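Local coordinates for protein putative hyaluronoglucosaminidase (Clostridium perfringens, PDB 6PWI) that probably hydrolyses terminal N-acetylhexosamine residues of glycans as a secreted family 84 glycoside hydrolase of an opportunistic pathogen, at residues E463-H476 with E525-N539. Sequence-based numbering, arbitrary orientation.
Sequences EPDASEELYTFAKH and EILDATNNFATKSKN. With EDO (1,2-ethanediol), chain E.
Carboxylate oxygen OE1 of E463 accepts a hydrogen bond from OG of S537 at 2.6 Å, arriving from above the carboxylate plane, and a second from a water. Two helices distant in sequence are here tied at one end as well as along the flank: helix 467-475, following the (beta/alpha)8 barrel of the glycosidase, packs on helix 513-536 of the helical region beyond it. OE2 of E463 meanwhile takes the backbone N of D465 on its anti side, so one buried carboxylate joins the turn before the first helix to the end of the second. S537 OG in turn accepts from the backbone N of N539, an ST turn. Along the flank, the axes of helix 467-475 and residues 525-536 cross at -128° and approach to 9.0 Å. E469 is a knob among A529, N532, F533 and K536; its bent chain lets NZ of K536 meet OE2 of E469 on its syn side, in a salt bridge of 2.6 Å, and a water links the same oxygen to N532 ND2. An edge-to-face pair follows, F473 edge-on to F533 with ring planes at 73°, backed by V550 and I546 of helix 540-572. F533 has CG anti to its own N (chi1 171°), presenting one face to F473 and the other to CB of S537. Farther along, CD1 of I526 reaches NE2 of H476 at 3.4 Å, while H476 ND1 is hydrogen-bonded to S492 OG.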
loop_
_atom_site.group_PDB
_atom_site.type_symbol
_atom_site.label_atom_id
_atom_site.label_comp_id
_atom_site.label_asym_id
_atom_site.label_seq_id
_atom_site.Cartn_x
_atom_site.Cartn_y
_atom_site.Cartn_z
ATOM N N GLU A 463 -11.735 -6.632 -2.200
ATOM C CA GLU A 463 -12.468 -7.870 -2.411
ATOM C C GLU A 463 -13.957 -7.560 -2.564
ATOM O O GLU A 463 -14.707 -7.590 -1.588
ATOM C CB GLU A 463 -12.187 -8.849 -1.267
ATOM C CG GLU A 463 -13.062 -10.088 -1.287
ATOM C CD GLU A 463 -13.095 -10.801 -2.630
ATOM O OE1 GLU A 463 -12.052 -11.371 -3.014
ATOM O OE2 GLU A 463 -14.153 -10.759 -3.307
ATOM N N PRO A 464 -14.438 -7.284 -3.801
ATOM C CA PRO A 464 -15.808 -6.806 -4.015
ATOM C C PRO A 464 -16.921 -7.804 -3.694
ATOM O O PRO A 464 -18.041 -7.400 -3.402
ATOM C CB PRO A 464 -15.852 -6.443 -5.510
ATOM C CG PRO A 464 -14.399 -6.401 -5.940
ATOM C CD PRO A 464 -13.685 -7.405 -5.058
ATOM N N ASP A 465 -16.616 -9.106 -3.736
ATOM C CA ASP A 465 -17.641 -10.130 -3.591
ATOM C C ASP A 465 -17.739 -10.636 -2.149
ATOM O O ASP A 465 -18.771 -11.179 -1.757
ATOM C CB ASP A 465 -17.439 -11.276 -4.584
ATOM C CG ASP A 465 -17.265 -10.806 -6.018
ATOM O OD1 ASP A 465 -18.288 -10.487 -6.665
ATOM O OD2 ASP A 465 -16.100 -10.746 -6.472
ATOM N N ALA A 466 -16.667 -10.458 -1.364
ATOM C CA ALA A 466 -16.592 -11.037 -0.032
ATOM C C ALA A 466 -16.004 -10.033 0.953
ATOM O O ALA A 466 -15.176 -10.395 1.790
ATOM C CB ALA A 466 -15.770 -12.302 -0.085
ATOM N N SER A 467 -16.454 -8.776 0.868
ATOM C CA SER A 467 -15.785 -7.703 1.587
ATOM C C SER A 467 -16.038 -7.782 3.090
ATOM O O SER A 467 -15.148 -7.471 3.878
ATOM C CB SER A 467 -16.092 -6.344 1.009
ATOM O OG SER A 467 -17.483 -6.106 0.984
ATOM N N GLU A 468 -17.241 -8.219 3.478
ATOM C CA GLU A 468 -17.567 -8.403 4.882
ATOM C C GLU A 468 -16.676 -9.500 5.459
ATOM O O GLU A 468 -16.102 -9.342 6.536
ATOM C CB GLU A 468 -19.058 -8.694 5.068
ATOM C CG GLU A 468 -19.971 -7.501 4.815
ATOM C CD GLU A 468 -19.701 -6.219 5.603
ATOM O OE1 GLU A 468 -18.976 -6.270 6.636
ATOM O OE2 GLU A 468 -20.227 -5.153 5.186
ATOM N N GLU A 469 -16.532 -10.596 4.708
ATOM C CA GLU A 469 -15.743 -11.732 5.154
ATOM C C GLU A 469 -14.274 -11.341 5.338
ATOM O O GLU A 469 -13.666 -11.675 6.357
ATOM C CB GLU A 469 -15.885 -12.907 4.184
ATOM C CG GLU A 469 -17.244 -13.585 4.227
ATOM C CD GLU A 469 -18.362 -12.886 3.468
ATOM O OE1 GLU A 469 -18.071 -11.898 2.749
ATOM O OE2 GLU A 469 -19.532 -13.325 3.599
ATOM N N LEU A 470 -13.696 -10.639 4.354
ATOM C CA LEU A 470 -12.275 -10.330 4.424
ATOM C C LEU A 470 -12.018 -9.300 5.520
ATOM O O LEU A 470 -10.989 -9.360 6.188
ATOM C CB LEU A 470 -11.759 -9.851 3.067
ATOM C CG LEU A 470 -10.271 -9.507 3.038
ATOM C CD1 LEU A 470 -9.416 -10.735 3.343
ATOM C CD2 LEU A 470 -9.884 -8.874 1.708
ATOM N N TYR A 471 -12.963 -8.369 5.699
ATOM C CA TYR A 471 -12.944 -7.451 6.827
ATOM C C TYR A 471 -12.974 -8.225 8.149
ATOM O O TYR A 471 -12.210 -7.910 9.057
ATOM C CB TYR A 471 -14.076 -6.427 6.703
ATOM C CG TYR A 471 -14.093 -5.342 7.753
ATOM C CD1 TYR A 471 -12.916 -4.821 8.269
ATOM C CD2 TYR A 471 -15.291 -4.809 8.209
ATOM C CE1 TYR A 471 -12.925 -3.811 9.217
ATOM C CE2 TYR A 471 -15.320 -3.806 9.166
ATOM C CZ TYR A 471 -14.132 -3.303 9.670
ATOM O OH TYR A 471 -14.141 -2.306 10.605
ATOM N N THR A 472 -13.850 -9.237 8.257
ATOM C CA THR A 472 -13.884 -10.110 9.423
ATOM C C THR A 472 -12.500 -10.705 9.692
ATOM O O THR A 472 -12.038 -10.673 10.833
ATOM C CB THR A 472 -14.939 -11.215 9.290
ATOM O OG1 THR A 472 -16.238 -10.624 9.311
ATOM C CG2 THR A 472 -14.841 -12.251 10.386
ATOM N N PHE A 473 -11.832 -11.237 8.655
ATOM C CA PHE A 473 -10.503 -11.803 8.858
ATOM C C PHE A 473 -9.513 -10.737 9.329
ATOM O O PHE A 473 -8.663 -11.014 10.178
ATOM C CB PHE A 473 -9.947 -12.489 7.606
ATOM C CG PHE A 473 -10.833 -13.533 6.973
ATOM C CD1 PHE A 473 -11.742 -14.259 7.729
ATOM C CD2 PHE A 473 -10.735 -13.807 5.617
ATOM C CE1 PHE A 473 -12.556 -15.212 7.135
ATOM C CE2 PHE A 473 -11.541 -14.765 5.023
ATOM C CZ PHE A 473 -12.450 -15.467 5.784
ATOM N N ALA A 474 -9.616 -9.525 8.765
ATOM C CA ALA A 474 -8.628 -8.489 9.022
ATOM C C ALA A 474 -8.738 -8.008 10.465
ATOM O O ALA A 474 -7.739 -7.604 11.061
ATOM C CB ALA A 474 -8.765 -7.354 8.038
ATOM N N LYS A 475 -9.957 -8.081 11.015
ATOM C CA LYS A 475 -10.239 -7.727 12.398
ATOM C C LYS A 475 -9.404 -8.555 13.375
ATOM O O LYS A 475 -9.106 -8.068 14.461
ATOM C CB LYS A 475 -11.724 -7.923 12.719
ATOM C CG LYS A 475 -12.628 -6.770 12.315
ATOM C CD LYS A 475 -14.081 -7.173 12.242
ATOM C CE LYS A 475 -15.007 -6.002 12.008
ATOM N NZ LYS A 475 -16.379 -6.473 11.696
ATOM N N HIS A 476 -9.048 -9.791 12.989
ATOM C CA HIS A 476 -8.454 -10.762 13.902
ATOM C C HIS A 476 -7.048 -11.162 13.460
ATOM O O HIS A 476 -6.450 -12.093 14.021
ATOM C CB HIS A 476 -9.367 -11.986 14.058
ATOM C CG HIS A 476 -10.744 -11.612 14.478
ATOM N ND1 HIS A 476 -11.007 -11.051 15.716
ATOM C CD2 HIS A 476 -11.924 -11.687 13.826
ATOM C CE1 HIS A 476 -12.297 -10.797 15.812
ATOM N NE2 HIS A 476 -12.882 -11.175 14.658
ATOM N N GLU A 525 -20.451 -15.371 13.487
ATOM C CA GLU A 525 -20.146 -14.482 12.377
ATOM C C GLU A 525 -18.733 -14.751 11.851
ATOM O O GLU A 525 -18.520 -14.786 10.640
ATOM C CB GLU A 525 -20.344 -13.030 12.802
ATOM C CG GLU A 525 -19.887 -12.035 11.757
ATOM C CD GLU A 525 -20.337 -10.605 12.012
ATOM O OE1 GLU A 525 -19.490 -9.779 12.417
ATOM O OE2 GLU A 525 -21.536 -10.317 11.793
ATOM N N ILE A 526 -17.770 -14.943 12.764
ATOM C CA ILE A 526 -16.411 -15.276 12.373
ATOM C C ILE A 526 -16.437 -16.594 11.606
ATOM O O ILE A 526 -15.889 -16.681 10.509
ATOM C CB ILE A 526 -15.461 -15.334 13.587
ATOM C CG1 ILE A 526 -15.292 -13.960 14.242
ATOM C CG2 ILE A 526 -14.119 -15.943 13.198
ATOM C CD1 ILE A 526 -14.607 -14.001 15.584
ATOM N N LEU A 527 -17.101 -17.603 12.184
ATOM C CA LEU A 527 -17.127 -18.940 11.615
ATOM C C LEU A 527 -17.754 -18.913 10.221
ATOM O O LEU A 527 -17.230 -19.525 9.291
ATOM C CB LEU A 527 -17.889 -19.875 12.558
ATOM C CG LEU A 527 -18.079 -21.303 12.046
ATOM C CD1 LEU A 527 -16.742 -22.001 11.841
ATOM C CD2 LEU A 527 -18.955 -22.108 12.993
ATOM N N ASP A 528 -18.874 -18.196 10.082
ATOM C CA ASP A 528 -19.570 -18.106 8.807
ATOM C C ASP A 528 -18.658 -17.482 7.751
ATOM O O ASP A 528 -18.638 -17.923 6.603
ATOM C CB ASP A 528 -20.900 -17.357 8.937
ATOM C CG ASP A 528 -21.993 -18.166 9.624
ATOM O OD1 ASP A 528 -21.912 -19.417 9.604
ATOM O OD2 ASP A 528 -22.923 -17.536 10.177
ATOM N N ALA A 529 -17.907 -16.454 8.158
ATOM C CA ALA A 529 -16.978 -15.785 7.269
ATOM C C ALA A 529 -15.942 -16.779 6.743
ATOM O O ALA A 529 -15.621 -16.768 5.559
ATOM C CB ALA A 529 -16.342 -14.615 7.984
ATOM N N THR A 530 -15.442 -17.655 7.618
ATOM C CA THR A 530 -14.407 -18.600 7.230
ATOM C C THR A 530 -14.981 -19.702 6.341
ATOM O O THR A 530 -14.223 -20.417 5.686
ATOM C CB THR A 530 -13.696 -19.218 8.443
ATOM O OG1 THR A 530 -14.598 -20.114 9.097
ATOM C CG2 THR A 530 -13.126 -18.197 9.405
ATOM N N ASN A 531 -16.313 -19.848 6.337
ATOM C CA ASN A 531 -16.961 -20.907 5.577
ATOM C C ASN A 531 -17.507 -20.385 4.247
ATOM O O ASN A 531 -17.671 -21.154 3.305
ATOM C CB ASN A 531 -18.012 -21.663 6.398
ATOM C CG ASN A 531 -17.423 -22.605 7.429
ATOM O OD1 ASN A 531 -16.353 -23.178 7.233
ATOM N ND2 ASN A 531 -18.114 -22.768 8.541
ATOM N N ASN A 532 -17.765 -19.077 4.154
ATOM C CA ASN A 532 -18.420 -18.527 2.978
ATOM C C ASN A 532 -17.415 -17.871 2.039
ATOM O O ASN A 532 -17.748 -17.584 0.888
ATOM C CB ASN A 532 -19.507 -17.509 3.341
ATOM C CG ASN A 532 -20.652 -18.131 4.107
ATOM O OD1 ASN A 532 -21.018 -19.271 3.846
ATOM N ND2 ASN A 532 -21.215 -17.395 5.053
ATOM N N PHE A 533 -16.197 -17.627 2.537
ATOM C CA PHE A 533 -15.256 -16.779 1.822
ATOM C C PHE A 533 -14.888 -17.385 0.468
ATOM O O PHE A 533 -15.011 -16.705 -0.553
ATOM C CB PHE A 533 -14.027 -16.466 2.673
ATOM C CG PHE A 533 -12.924 -15.766 1.923
ATOM C CD1 PHE A 533 -13.029 -14.422 1.591
ATOM C CD2 PHE A 533 -11.776 -16.449 1.549
ATOM C CE1 PHE A 533 -12.010 -13.775 0.905
ATOM C CE2 PHE A 533 -10.762 -15.801 0.859
ATOM C CZ PHE A 533 -10.879 -14.468 0.536
ATOM N N ALA A 534 -14.446 -18.653 0.471
ATOM C CA ALA A 534 -13.963 -19.320 -0.732
ATOM C C ALA A 534 -15.068 -19.405 -1.785
ATOM O O ALA A 534 -14.791 -19.373 -2.986
ATOM C CB ALA A 534 -13.409 -20.683 -0.401
ATOM N N THR A 535 -16.318 -19.496 -1.318
ATOM C CA THR A 535 -17.471 -19.562 -2.199
ATOM C C THR A 535 -17.676 -18.212 -2.877
ATOM O O THR A 535 -17.982 -18.168 -4.061
ATOM C CB THR A 535 -18.702 -20.103 -1.455
ATOM O OG1 THR A 535 -18.599 -21.525 -1.513
ATOM C CG2 THR A 535 -20.027 -19.698 -2.066
ATOM N N LYS A 536 -17.496 -17.119 -2.127
ATOM C CA LYS A 536 -17.929 -15.808 -2.589
ATOM C C LYS A 536 -16.841 -15.120 -3.412
ATOM O O LYS A 536 -17.148 -14.473 -4.410
ATOM C CB LYS A 536 -18.421 -14.945 -1.424
ATOM C CG LYS A 536 -19.807 -15.309 -0.912
ATOM C CD LYS A 536 -20.101 -14.788 0.475
ATOM C CE LYS A 536 -20.874 -13.491 0.478
ATOM N NZ LYS A 536 -21.402 -13.213 1.831
ATOM N N SER A 537 -15.578 -15.264 -2.996
ATOM C CA SER A 537 -14.474 -14.573 -3.644
ATOM C C SER A 537 -14.118 -15.264 -4.959
ATOM O O SER A 537 -14.092 -16.492 -5.025
ATOM C CB SER A 537 -13.288 -14.493 -2.715
ATOM O OG SER A 537 -12.154 -13.965 -3.379
ATOM N N LYS A 538 -13.834 -14.458 -5.993
ATOM C CA LYS A 538 -13.446 -14.957 -7.306
ATOM C C LYS A 538 -11.939 -14.799 -7.523
ATOM O O LYS A 538 -11.450 -15.058 -8.623
ATOM C CB LYS A 538 -14.148 -14.173 -8.416
ATOM C CG LYS A 538 -15.659 -14.027 -8.315
ATOM C CD LYS A 538 -16.226 -13.315 -9.531
ATOM C CE LYS A 538 -17.570 -12.655 -9.299
ATOM N NZ LYS A 538 -18.679 -13.637 -9.348
ATOM N N ASN A 539 -11.212 -14.389 -6.473
ATOM C CA ASN A 539 -9.795 -14.070 -6.537
ATOM C C ASN A 539 -8.961 -15.260 -6.052
ATOM O O ASN A 539 -8.608 -15.357 -4.873
ATOM C CB ASN A 539 -9.523 -12.764 -5.784
ATOM C CG ASN A 539 -8.070 -12.335 -5.740
ATOM O OD1 ASN A 539 -7.161 -13.075 -6.118
ATOM N ND2 ASN A 539 -7.841 -11.137 -5.236
HETATM C C1 EDO E . -16.923 -2.880 5.272
HETATM O O1 EDO E . -18.321 -2.765 5.420
HETATM C C2 EDO E . -16.532 -4.058 4.473
HETATM O O2 EDO E . -17.239 -4.105 3.257
HETATM O O HOH W 1 -10.331 -9.854 -4.397
HETATM O O HOH W 2 -14.027 -11.931 -5.695
HETATM O O HOH W 3 -20.053 -14.731 6.085
HETATM O O HOH W 4 -16.755 -9.309 11.731
#